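Local coordinates for putative Nitroreductase (Desulfovibrio desulfuricans subsp. desulfuricans str. G20, PDB 3E39), which binds flavin mononucleotide and is probably an FMN-dependent oxidoreductase of the nitroreductase family, at residues A[61-75]-A[122-136]. Numbering follows the deposited sequence. Where two conformers were deposited one is given.
With FMN (flavin mononucleotide), chain E.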
loop_
_atom_site.group_PDB
_atom_site.type_symbol
_atom_site.label_atom_id
_atom_site.label_comp_id
_atom_site.label_asym_id
_atom_site.label_seq_id
_atom_site.Cartn_x
_atom_site.Cartn_y
_atom_site.Cartn_z
ATOM N N ARG A 61 9.633 -15.404 21.128
ATOM C CA ARG A 61 8.353 -15.294 20.443
ATOM C C ARG A 61 8.423 -15.709 18.968
ATOM O O ARG A 61 7.385 -15.934 18.354
ATOM C CB ARG A 61 7.762 -13.902 20.581
ATOM C CG ARG A 61 7.232 -13.638 21.972
ATOM C CD ARG A 61 6.825 -12.197 22.134
ATOM N NE ARG A 61 7.978 -11.299 22.193
ATOM C CZ ARG A 61 7.887 -10.003 22.457
ATOM N NH1 ARG A 61 6.725 -9.444 22.713
ATOM N NH2 ARG A 61 8.974 -9.261 22.510
ATOM N N CYS A 62 9.630 -15.829 18.409
ATOM C CA CYS A 62 9.799 -16.311 17.023
ATOM C C CYS A 62 9.356 -17.747 16.925
ATOM O O CYS A 62 8.855 -18.188 15.892
ATOM C CB CYS A 62 11.250 -16.293 16.548
ATOM S SG CYS A 62 11.891 -14.721 16.107
ATOM N N ASP A 63 9.570 -18.496 18.000
ATOM C CA ASP A 63 9.181 -19.896 18.036
ATOM C C ASP A 63 7.664 -19.979 18.029
ATOM O O ASP A 63 7.082 -20.886 17.422
ATOM C CB ASP A 63 9.701 -20.584 19.294
ATOM C CG ASP A 63 11.187 -20.885 19.247
ATOM O OD1 ASP A 63 11.866 -20.641 18.223
ATOM O OD2 ASP A 63 11.660 -21.402 20.277
ATOM N N ILE A 64 7.036 -19.066 18.759
ATOM C CA ILE A 64 5.585 -18.984 18.791
ATOM C C ILE A 64 5.065 -18.670 17.395
ATOM O O ILE A 64 4.155 -19.328 16.921
ATOM C CB ILE A 64 5.048 -17.966 19.806
ATOM C CG1 ILE A 64 5.502 -18.357 21.236
ATOM C CG2 ILE A 64 3.510 -17.881 19.694
ATOM C CD1 ILE A 64 5.099 -17.357 22.305
ATOM N N LEU A 65 5.631 -17.653 16.746
ATOM C CA LEU A 65 5.254 -17.317 15.371
ATOM C C LEU A 65 5.371 -18.508 14.429
ATOM O O LEU A 65 4.442 -18.805 13.664
ATOM C CB LEU A 65 6.106 -16.146 14.836
ATOM C CG LEU A 65 5.874 -14.782 15.500
ATOM C CD1 LEU A 65 6.886 -13.762 14.970
ATOM C CD2 LEU A 65 4.447 -14.299 15.251
ATOM N N ALA A 66 6.488 -19.217 14.529
ATOM C CA ALA A 66 6.777 -20.358 13.645
ATOM C C ALA A 66 5.788 -21.491 13.824
ATOM O O ALA A 66 5.473 -22.197 12.867
ATOM C CB ALA A 66 8.207 -20.861 13.839
ATOM N N ALA A 67 5.299 -21.684 15.039
ATOM C CA ALA A 67 4.321 -22.755 15.292
ATOM C C ALA A 67 2.919 -22.451 14.760
ATOM O O ALA A 67 2.057 -23.321 14.816
ATOM C CB ALA A 67 4.229 -23.070 16.797
ATOM N N HIS A 68 2.675 -21.230 14.278
ATOM C CA HIS A 68 1.347 -20.834 13.816
ATOM C C HIS A 68 1.333 -20.381 12.358
ATOM O O HIS A 68 0.464 -19.593 11.948
ATOM C CB HIS A 68 0.769 -19.737 14.723
ATOM C CG HIS A 68 0.492 -20.191 16.131
ATOM N ND1 HIS A 68 -0.711 -20.747 16.515
ATOM C CD2 HIS A 68 1.256 -20.137 17.245
ATOM C CE1 HIS A 68 -0.658 -21.048 17.801
ATOM N NE2 HIS A 68 0.530 -20.703 18.266
ATOM N N THR A 69 2.272 -20.928 11.599
ATOM C CA THR A 69 2.409 -20.697 10.171
ATOM C C THR A 69 3.008 -21.897 9.438
ATOM O O THR A 69 3.817 -22.657 9.977
ATOM C CB THR A 69 3.299 -19.435 9.840
ATOM O OG1 THR A 69 3.300 -19.196 8.426
ATOM C CG2 THR A 69 4.756 -19.582 10.335
ATOM N N ARG A 70 2.568 -22.081 8.206
ATOM C CA ARG A 70 3.208 -23.046 7.335
ATOM C C ARG A 70 4.510 -22.505 6.734
ATOM O O ARG A 70 5.276 -23.261 6.134
ATOM C CB ARG A 70 2.231 -23.501 6.274
ATOM C CG ARG A 70 1.151 -24.391 6.879
ATOM C CD ARG A 70 0.280 -25.031 5.822
ATOM N NE ARG A 70 -0.516 -26.148 6.349
ATOM C CZ ARG A 70 -1.645 -26.014 7.049
ATOM N NH1 ARG A 70 -2.134 -24.823 7.358
ATOM N NH2 ARG A 70 -2.290 -27.096 7.460
ATOM N N TYR A 71 4.779 -21.208 6.932
ATOM C CA TYR A 71 6.011 -20.600 6.450
ATOM C C TYR A 71 7.045 -20.419 7.556
ATOM O O TYR A 71 7.686 -19.373 7.682
ATOM C CB TYR A 71 5.710 -19.271 5.785
ATOM C CG TYR A 71 4.846 -19.404 4.565
ATOM C CD1 TYR A 71 5.418 -19.600 3.314
ATOM C CD2 TYR A 71 3.458 -19.342 4.654
ATOM C CE1 TYR A 71 4.639 -19.726 2.190
ATOM C CE2 TYR A 71 2.667 -19.474 3.526
ATOM C CZ TYR A 71 3.288 -19.675 2.295
ATOM O OH TYR A 71 2.558 -19.802 1.165
ATOM N N GLY A 72 7.247 -21.484 8.322
ATOM C CA GLY A 72 8.208 -21.502 9.416
ATOM C C GLY A 72 9.652 -21.330 8.992
ATOM O O GLY A 72 10.438 -20.776 9.757
ATOM N N HIS A 73 10.010 -21.787 7.784
ATOM C CA HIS A 73 11.378 -21.623 7.287
ATOM C C HIS A 73 11.716 -20.137 7.126
ATOM O O HIS A 73 12.807 -19.705 7.495
ATOM C CB HIS A 73 11.620 -22.389 5.979
ATOM C CG HIS A 73 13.039 -22.322 5.507
ATOM N ND1 HIS A 73 14.083 -22.904 6.199
ATOM C CD2 HIS A 73 13.593 -21.741 4.416
ATOM C CE1 HIS A 73 15.219 -22.673 5.561
ATOM N NE2 HIS A 73 14.949 -21.970 4.475
ATOM N N ILE A 74 10.775 -19.360 6.593
ATOM C CA ILE A 74 10.962 -17.928 6.438
ATOM C C ILE A 74 11.056 -17.293 7.825
ATOM O O ILE A 74 11.970 -16.521 8.105
ATOM C CB ILE A 74 9.781 -17.285 5.640
ATOM C CG1 ILE A 74 9.748 -17.837 4.203
ATOM C CG2 ILE A 74 9.902 -15.726 5.639
ATOM C CD1 ILE A 74 8.543 -17.384 3.366
ATOM N N VAL A 75 10.112 -17.636 8.694
ATOM C CA VAL A 75 10.085 -17.086 10.055
ATOM C C VAL A 75 11.379 -17.375 10.806
ATOM O O VAL A 75 11.949 -16.473 11.413
ATOM C CB VAL A 75 8.859 -17.576 10.875
ATOM C CG1 VAL A 75 8.932 -17.130 12.367
ATOM C CG2 VAL A 75 7.565 -17.056 10.245
ATOM N N LEU A 122 4.140 -11.474 4.811
ATOM C CA LEU A 122 3.558 -12.759 5.161
ATOM C C LEU A 122 2.118 -12.535 5.610
ATOM O O LEU A 122 1.883 -11.808 6.569
ATOM C CB LEU A 122 4.353 -13.442 6.269
ATOM C CG LEU A 122 5.788 -13.848 5.943
ATOM C CD1 LEU A 122 6.467 -14.476 7.174
ATOM C CD2 LEU A 122 5.837 -14.791 4.789
ATOM N N GLY A 123 1.166 -13.117 4.873
ATOM C CA GLY A 123 -0.269 -13.002 5.168
ATOM C C GLY A 123 -0.961 -14.308 5.529
ATOM O O GLY A 123 -1.984 -14.314 6.178
ATOM N N GLU A 124 -0.416 -15.439 5.116
ATOM C CA GLU A 124 -1.011 -16.704 5.533
ATOM C C GLU A 124 -1.049 -16.801 7.053
ATOM O O GLU A 124 -1.972 -17.391 7.626
ATOM C CB GLU A 124 -0.232 -17.860 4.900
ATOM C CG GLU A 124 -0.526 -19.243 5.476
ATOM C CD GLU A 124 0.306 -19.585 6.720
ATOM O OE1 GLU A 124 1.161 -18.775 7.137
ATOM O OE2 GLU A 124 0.096 -20.687 7.253
ATOM N N ILE A 125 -0.091 -16.165 7.714
ATOM C CA ILE A 125 0.036 -16.240 9.150
ATOM C C ILE A 125 -1.155 -15.612 9.872
ATOM O O ILE A 125 -1.506 -16.035 10.985
ATOM C CB ILE A 125 1.408 -15.659 9.649
ATOM C CG1 ILE A 125 1.620 -15.982 11.146
ATOM C CG2 ILE A 125 1.570 -14.131 9.356
ATOM C CD1 ILE A 125 3.058 -15.844 11.586
ATOM N N ILE A 126 -1.794 -14.626 9.243
ATOM C CA ILE A 126 -2.917 -13.950 9.899
ATOM C C ILE A 126 -4.138 -14.845 10.022
ATOM O O ILE A 126 -5.004 -14.582 10.867
ATOM C CB ILE A 126 -3.313 -12.559 9.291
ATOM C CG1 ILE A 126 -4.147 -12.718 8.020
ATOM C CG2 ILE A 126 -2.040 -11.653 9.100
ATOM C CD1 ILE A 126 -4.606 -11.399 7.420
ATOM N N ASN A 127 -4.187 -15.914 9.218
ATOM C CA ASN A 127 -5.294 -16.883 9.299
ATOM C C ASN A 127 -5.368 -17.527 10.692
ATOM O O ASN A 127 -6.426 -18.017 11.090
ATOM C CB ASN A 127 -5.116 -18.026 8.311
ATOM C CG ASN A 127 -5.009 -17.588 6.886
ATOM O OD1 ASN A 127 -5.301 -16.442 6.535
ATOM N ND2 ASN A 127 -4.604 -18.525 6.025
ATOM N N GLN A 128 -4.233 -17.577 11.387
ATOM C CA GLN A 128 -4.149 -18.129 12.742
ATOM C C GLN A 128 -4.221 -17.086 13.860
ATOM O O GLN A 128 -3.873 -17.368 15.005
ATOM C CB GLN A 128 -2.851 -18.940 12.866
ATOM C CG GLN A 128 -2.790 -20.229 12.060
ATOM C CD GLN A 128 -2.706 -20.045 10.533
ATOM O OE1 GLN A 128 -3.643 -20.398 9.804
ATOM N NE2 GLN A 128 -1.580 -19.480 10.052
ATOM N N ALA A 129 -4.713 -15.893 13.554
ATOM C CA ALA A 129 -4.774 -14.820 14.549
ATOM C C ALA A 129 -5.431 -15.184 15.880
ATOM O O ALA A 129 -4.955 -14.786 16.925
ATOM C CB ALA A 129 -5.520 -13.587 13.953
ATOM N N ALA A 130 -6.548 -15.898 15.840
ATOM C CA ALA A 130 -7.330 -16.205 17.064
ATOM C C ALA A 130 -6.537 -16.940 18.153
ATOM O O ALA A 130 -6.747 -16.722 19.335
ATOM C CB ALA A 130 -8.609 -17.028 16.683
ATOM N N THR A 131 -5.638 -17.802 17.716
ATOM C CA THR A 131 -4.785 -18.590 18.601
ATOM C C THR A 131 -3.430 -17.922 18.762
ATOM O O THR A 131 -2.890 -17.860 19.868
ATOM C CB THR A 131 -4.652 -20.041 18.083
ATOM O OG1 THR A 131 -4.142 -20.062 16.742
ATOM C CG2 THR A 131 -6.020 -20.724 18.100
ATOM N N LEU A 132 -2.882 -17.381 17.680
ATOM C CA LEU A 132 -1.582 -16.728 17.772
ATOM C C LEU A 132 -1.535 -15.481 18.676
ATOM O O LEU A 132 -0.614 -15.342 19.468
ATOM C CB LEU A 132 -1.056 -16.402 16.357
ATOM C CG LEU A 132 0.274 -15.647 16.216
ATOM C CD1 LEU A 132 1.451 -16.384 16.884
ATOM C CD2 LEU A 132 0.522 -15.405 14.727
ATOM N N LEU A 133 -2.507 -14.580 18.576
ATOM C CA LEU A 133 -2.453 -13.347 19.363
ATOM C C LEU A 133 -2.425 -13.600 20.870
ATOM O O LEU A 133 -1.544 -13.074 21.562
ATOM C CB LEU A 133 -3.548 -12.357 18.932
ATOM C CG LEU A 133 -3.081 -11.330 17.877
ATOM C CD1 LEU A 133 -2.517 -12.010 16.594
ATOM C CD2 LEU A 133 -4.187 -10.300 17.530
ATOM N N PRO A 134 -3.378 -14.391 21.383
ATOM C CA PRO A 134 -3.315 -14.709 22.823
ATOM C C PRO A 134 -1.959 -15.346 23.232
ATOM O O PRO A 134 -1.459 -15.049 24.336
ATOM C CB PRO A 134 -4.475 -15.695 23.009
ATOM C CG PRO A 134 -5.430 -15.361 21.937
ATOM C CD PRO A 134 -4.576 -14.971 20.754
ATOM N N ALA A 135 -1.346 -16.145 22.341
ATOM C CA ALA A 135 -0.044 -16.774 22.619
ATOM C C ALA A 135 1.077 -15.733 22.754
ATOM O O ALA A 135 2.109 -15.996 23.387
ATOM C CB ALA A 135 0.314 -17.822 21.552
ATOM N N LEU A 136 0.876 -14.556 22.143
ATOM C CA LEU A 136 1.827 -13.450 22.178
ATOM C C LEU A 136 1.408 -12.400 23.209
ATOM O O LEU A 136 1.928 -11.282 23.222
ATOM C CB LEU A 136 1.901 -12.803 20.778
ATOM C CG LEU A 136 2.485 -13.631 19.623
ATOM C CD1 LEU A 136 2.265 -12.878 18.278
ATOM C CD2 LEU A 136 3.957 -13.937 19.923
HETATM N N1 FMN E . 4.672 -14.782 0.422
HETATM C C2 FMN E . 4.928 -15.924 1.153
HETATM O O2 FMN E . 5.921 -16.601 0.946
HETATM N N3 FMN E . 4.077 -16.306 2.168
HETATM C C4 FMN E . 2.938 -15.603 2.489
HETATM O O4 FMN E . 2.333 -15.874 3.541
HETATM C C4A FMN E . 2.654 -14.448 1.752
HETATM N N5 FMN E . 1.527 -13.725 2.061
HETATM C C5A FMN E . 1.231 -12.554 1.356
HETATM C C6 FMN E . 0.064 -11.849 1.670
HETATM C C7 FMN E . -0.249 -10.668 0.989
HETATM C C7M FMN E . -1.588 -10.015 1.208
HETATM C C8 FMN E . 0.612 -10.218 -0.032
HETATM C C8M FMN E . 0.313 -8.931 -0.764
HETATM C C9 FMN E . 1.759 -10.948 -0.357
HETATM C C9A FMN E . 2.086 -12.131 0.339
HETATM N N10 FMN E . 3.250 -12.884 0.023
HETATM C C10 FMN E . 3.533 -14.043 0.733
HETATM C "C1'" FMN E . 4.167 -12.484 -1.069
HETATM C "C2'" FMN E . 3.587 -12.778 -2.455
HETATM O "O2'" FMN E . 3.669 -14.164 -2.739
HETATM C "C3'" FMN E . 4.360 -11.984 -3.495
HETATM O "O3'" FMN E . 4.214 -10.611 -3.212
HETATM C "C4'" FMN E . 3.865 -12.231 -4.919
HETATM O "O4'" FMN E . 4.085 -13.581 -5.259
HETATM C "C5'" FMN E . 4.586 -11.364 -5.924
HETATM O "O5'" FMN E . 5.987 -11.422 -5.731
HETATM P P FMN E . 6.939 -10.158 -5.486
HETATM O O1P FMN E . 6.622 -9.636 -4.094
HETATM O O2P FMN E . 8.378 -10.625 -5.634
HETATM O O3P FMN E . 6.555 -9.149 -6.535
HETATM O O HOH W 1 -2.600 -21.620 14.888
HETATM O O HOH W 2 -1.536 -22.292 6.262
#
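At the pyrimidine end of the flavin in the FMN pocket, E124 ties the loop 68-71 to the turn that binds FMN O4. Its carboxylate takes two donors on syn sides: T69 OG1 gives its proton to OE1 at 2.5 Å, and R70 N reaches OE2 at 3.0 Å, nearly straight (173°) but tilted out of the carboxylate plane. A water links OE2 to R70 NH1. T69 OG1, anti to its own N (chi1 -175°), also accepts from Y71 N, closing an ST turn. E124 CG and OE1 lie at the edge of the Y71 ring, whose face carries FMN N3 3.4 Å above its plane. The backbone N atoms of G123 and E124 both donate to FMN O4, while L122 CD2 approaches FMN N3 to 3.5 Å and its CD1 packs on I74 and V75.

Farther from the flavin, Q128 NE2 donates to H68 O at 2.8 Å, from outside the carbonyl plane. L132 CA sits almost directly over the H68 ring centre, a CH-pi contact 4.3 Å from the centroid; a water joins H68 ND1 to T131 OG1. Helices 61-66 and 129-135 run antiparallel (171°), with I64 CG2 3.7 Å from A135 CB and L65 CD2 meeting L132 and L136. The contact thus joins this helix pair to the flavin's pyrimidine edge, Y71 facing N3 and two amides holding O4, in a nitroreductase-family FMN pocket.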